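Local coordinates for protein nucleoporin NUP82 (Chaetomium thermophilum, PDB 5CWW) that probably serves as a structural component of the nuclear pore complex and a docking partner for transiently associated transport factors, at residues Gln436-Leu441 with Leu470-Thr475. Residues are numbered along the deposited sequence; the frame is centred on the assembly and turned at random.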
ATOM      1  N   GLN B 436      10.203  -1.164 -14.883  1.00 58.85           N
ATOM      2  CA  GLN B 436      10.723  -2.482 -14.544  1.00 58.92           C
ATOM      3  C   GLN B 436       9.720  -3.230 -13.677  1.00 55.43           C
ATOM      4  O   GLN B 436       9.153  -2.664 -12.741  1.00 55.31           O
ATOM      5  CB  GLN B 436      12.066  -2.367 -13.814  1.00 61.45           C
ATOM      6  CG  GLN B 436      12.658  -3.701 -13.354  1.00 62.41           C
ATOM      7  CD  GLN B 436      13.686  -3.537 -12.249  1.00 62.15           C
ATOM      8  OE1 GLN B 436      13.340  -3.455 -11.065  1.00 61.91           O
ATOM      9  NE2 GLN B 436      14.956  -3.492 -12.628  1.00 62.78           N
ATOM     10  N   VAL B 437       9.507  -4.500 -14.003  1.00 52.04           N
ATOM     11  CA  VAL B 437       8.641  -5.372 -13.218  1.00 48.41           C
ATOM     12  C   VAL B 437       9.472  -6.463 -12.563  1.00 48.00           C
ATOM     13  O   VAL B 437      10.345  -7.057 -13.196  1.00 47.94           O
ATOM     14  CB  VAL B 437       7.543  -6.021 -14.083  1.00 49.60           C
ATOM     15  CG1 VAL B 437       6.674  -6.954 -13.244  1.00 47.39           C
ATOM     16  CG2 VAL B 437       6.686  -4.950 -14.741  1.00 50.29           C
ATOM     17  N   LYS B 438       9.192  -6.719 -11.292  1.00 49.63           N
ATOM     18  CA  LYS B 438       9.891  -7.748 -10.540  1.00 51.19           C
ATOM     19  C   LYS B 438       8.882  -8.726  -9.954  1.00 50.56           C
ATOM     20  O   LYS B 438       7.952  -8.324  -9.254  1.00 49.52           O
ATOM     21  CB  LYS B 438      10.743  -7.117  -9.440  1.00 52.28           C
ATOM     22  CG  LYS B 438      11.747  -8.067  -8.811  1.00 53.43           C
ATOM     23  CD  LYS B 438      12.663  -7.348  -7.829  1.00 54.11           C
ATOM     24  CE  LYS B 438      13.641  -6.420  -8.541  1.00 57.25           C
ATOM     25  NZ  LYS B 438      14.400  -5.573  -7.586  1.00 58.27           N
ATOM     26  N   ILE B 439       9.060 -10.004 -10.269  1.00 50.01           N
ATOM     27  CA  ILE B 439       8.171 -11.056  -9.787  1.00 49.90           C
ATOM     28  C   ILE B 439       8.856 -11.818  -8.663  1.00 51.45           C
ATOM     29  O   ILE B 439       9.860 -12.498  -8.884  1.00 51.87           O
ATOM     30  CB  ILE B 439       7.778 -12.035 -10.913  1.00 49.67           C
ATOM     31  CG1 ILE B 439       7.242 -11.274 -12.130  1.00 49.98           C
ATOM     32  CG2 ILE B 439       6.759 -13.054 -10.407  1.00 50.79           C
ATOM     33  CD1 ILE B 439       6.033 -10.401 -11.836  1.00 47.54           C
ATOM     34  N   CYS B 440       8.310 -11.692  -7.460  1.00 50.50           N
ATOM     35  CA  CYS B 440       8.880 -12.326  -6.280  1.00 50.96           C
ATOM     36  C   CYS B 440       7.951 -13.393  -5.723  1.00 51.77           C
ATOM     37  O   CYS B 440       6.728 -13.254  -5.781  1.00 53.72           O
ATOM     38  CB  CYS B 440       9.172 -11.279  -5.204  1.00 49.53           C
ATOM     39  SG  CYS B 440      10.181  -9.910  -5.794  1.00 50.62           S
ATOM     40  N   LEU B 441       8.542 -14.450  -5.175  1.00 52.29           N
ATOM     41  CA  LEU B 441       7.781 -15.537  -4.575  1.00 49.70           C
ATOM     42  C   LEU B 441       7.978 -15.546  -3.067  1.00 50.08           C
ATOM     43  O   LEU B 441       9.102 -15.430  -2.574  1.00 51.38           O
ATOM     44  CB  LEU B 441       8.199 -16.881  -5.167  1.00 50.45           C
ATOM     45  CG  LEU B 441       8.038 -17.036  -6.679  1.00 49.70           C
ATOM     46  CD1 LEU B 441       8.695 -18.330  -7.149  1.00 52.29           C
ATOM     47  CD2 LEU B 441       6.566 -17.003  -7.072  1.00 49.89           C
ATOM     48  N   LEU B 470      11.922 -12.358   0.451  1.00 49.24           N
ATOM     49  CA  LEU B 470      11.207 -12.799  -0.737  1.00 47.65           C
ATOM     50  C   LEU B 470      12.225 -13.316  -1.747  1.00 47.80           C
ATOM     51  O   LEU B 470      13.366 -12.855  -1.770  1.00 49.89           O
ATOM     52  CB  LEU B 470      10.389 -11.660  -1.346  1.00 48.36           C
ATOM     53  CG  LEU B 470       9.247 -11.097  -0.497  1.00 50.01           C
ATOM     54  CD1 LEU B 470       8.711  -9.813  -1.117  1.00 49.86           C
ATOM     55  CD2 LEU B 470       8.135 -12.124  -0.347  1.00 51.00           C
ATOM     56  N   LEU B 471      11.804 -14.263  -2.579  1.00 46.17           N
ATOM     57  CA  LEU B 471      12.666 -14.813  -3.623  1.00 46.95           C
ATOM     58  C   LEU B 471      12.385 -14.134  -4.955  1.00 46.19           C
ATOM     59  O   LEU B 471      11.304 -14.288  -5.522  1.00 45.01           O
ATOM     60  CB  LEU B 471      12.463 -16.327  -3.751  1.00 48.95           C
ATOM     61  CG  LEU B 471      13.170 -17.019  -4.926  1.00 51.70           C
ATOM     62  CD1 LEU B 471      14.675 -16.808  -4.869  1.00 53.79           C
ATOM     63  CD2 LEU B 471      12.842 -18.505  -4.948  1.00 52.71           C
ATOM     64  N   THR B 472      13.362 -13.386  -5.454  1.00 48.99           N
ATOM     65  CA  THR B 472      13.238 -12.766  -6.765  1.00 52.08           C
ATOM     66  C   THR B 472      13.298 -13.851  -7.832  1.00 53.60           C
ATOM     67  O   THR B 472      14.339 -14.474  -8.034  1.00 56.45           O
ATOM     68  CB  THR B 472      14.347 -11.728  -7.022  1.00 53.75           C
ATOM     69  OG1 THR B 472      14.431 -10.823  -5.915  1.00 54.56           O
ATOM     70  CG2 THR B 472      14.063 -10.942  -8.293  1.00 53.45           C
ATOM     71  N   PHE B 473      12.177 -14.079  -8.505  1.00 53.02           N
ATOM     72  CA  PHE B 473      12.106 -15.111  -9.529  1.00 56.22           C
ATOM     73  C   PHE B 473      12.487 -14.559 -10.894  1.00 55.73           C
ATOM     74  O   PHE B 473      13.202 -15.210 -11.658  1.00 55.64           O
ATOM     75  CB  PHE B 473      10.704 -15.716  -9.596  1.00 59.45           C
ATOM     76  CG  PHE B 473      10.452 -16.483 -10.857  1.00 66.73           C
ATOM     77  CD1 PHE B 473      11.064 -17.707 -11.072  1.00 70.48           C
ATOM     78  CD2 PHE B 473       9.620 -15.973 -11.839  1.00 71.04           C
ATOM     79  CE1 PHE B 473      10.845 -18.411 -12.241  1.00 72.93           C
ATOM     80  CE2 PHE B 473       9.394 -16.672 -13.008  1.00 73.49           C
ATOM     81  CZ  PHE B 473      10.010 -17.891 -13.211  1.00 74.94           C
ATOM     82  N   GLN B 474      12.017 -13.354 -11.192  1.00 56.28           N
ATOM     83  CA  GLN B 474      12.233 -12.761 -12.502  1.00 57.40           C
ATOM     84  C   GLN B 474      12.125 -11.238 -12.453  1.00 55.56           C
ATOM     85  O   GLN B 474      11.356 -10.680 -11.669  1.00 55.43           O
ATOM     86  CB  GLN B 474      11.230 -13.339 -13.502  1.00 60.26           C
ATOM     87  CG  GLN B 474      11.377 -12.816 -14.914  1.00 65.35           C
ATOM     88  CD  GLN B 474      10.415 -13.486 -15.877  1.00 69.35           C
ATOM     89  OE1 GLN B 474       9.435 -14.107 -15.464  1.00 69.51           O
ATOM     90  NE2 GLN B 474      10.695 -13.367 -17.170  1.00 72.91           N
ATOM     91  N   THR B 475      12.909 -10.581 -13.302  1.00 54.95           N
ATOM     92  CA  THR B 475      12.890  -9.131 -13.426  1.00 54.48           C
ATOM     93  C   THR B 475      12.989  -8.769 -14.899  1.00 55.18           C
ATOM     94  O   THR B 475      13.873  -9.264 -15.595  1.00 57.30           O
ATOM     95  CB  THR B 475      14.055  -8.471 -12.657  1.00 56.53           C
ATOM     96  OG1 THR B 475      14.085  -8.956 -11.309  1.00 57.43           O
ATOM     97  CG2 THR B 475      13.913  -6.953 -12.649  1.00 56.72           C
TER
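The ring of Phe473 meets Ile439 CG2 and Leu441 CD1 obliquely, CD2 lying 4.3 Å from Ile439 CG2, while Trp518 stacks on it from elsewhere in the chain. This aromatic stands at a classic beta bulge in an antiparallel strand pair, within one blade of the N-terminal beta-propeller of NUP82. Phe473 and Gln474 both face Ile439, whose carbonyl oxygen takes two N-H groups: Phe473 N at 2.8 Å and Gln474 N, on a lone pair, at 3.3 Å. Ile439 N closes the bulge on Gln474 O, nearly straight (171°); beyond it Leu441 and Leu471 exchange two regular bonds. Branched Ile439, Leu441 and Leu471 suit this apolar face, Ile439 packing on Phe502, while Gln474 OE1 bonds Ser547. On the other face small Cys440 meets Leu470 CB through its CB. The Lys438 side chain, CG anti to N (chi1 -167°), lies alongside Thr475; its CG is 3.7 Å from the methyl CG2 of Thr472, whose hydroxyl bonds Asp376 O. NZ bridges to Glu382 and bonds Asn378. A leucine here would probably leave Glu382 without its cationic mate and Asn378 OD1 without its donor. Thr475, which also pairs with a strand of another protein's chain, sets OG1 3.5 Å from Lys438 CG.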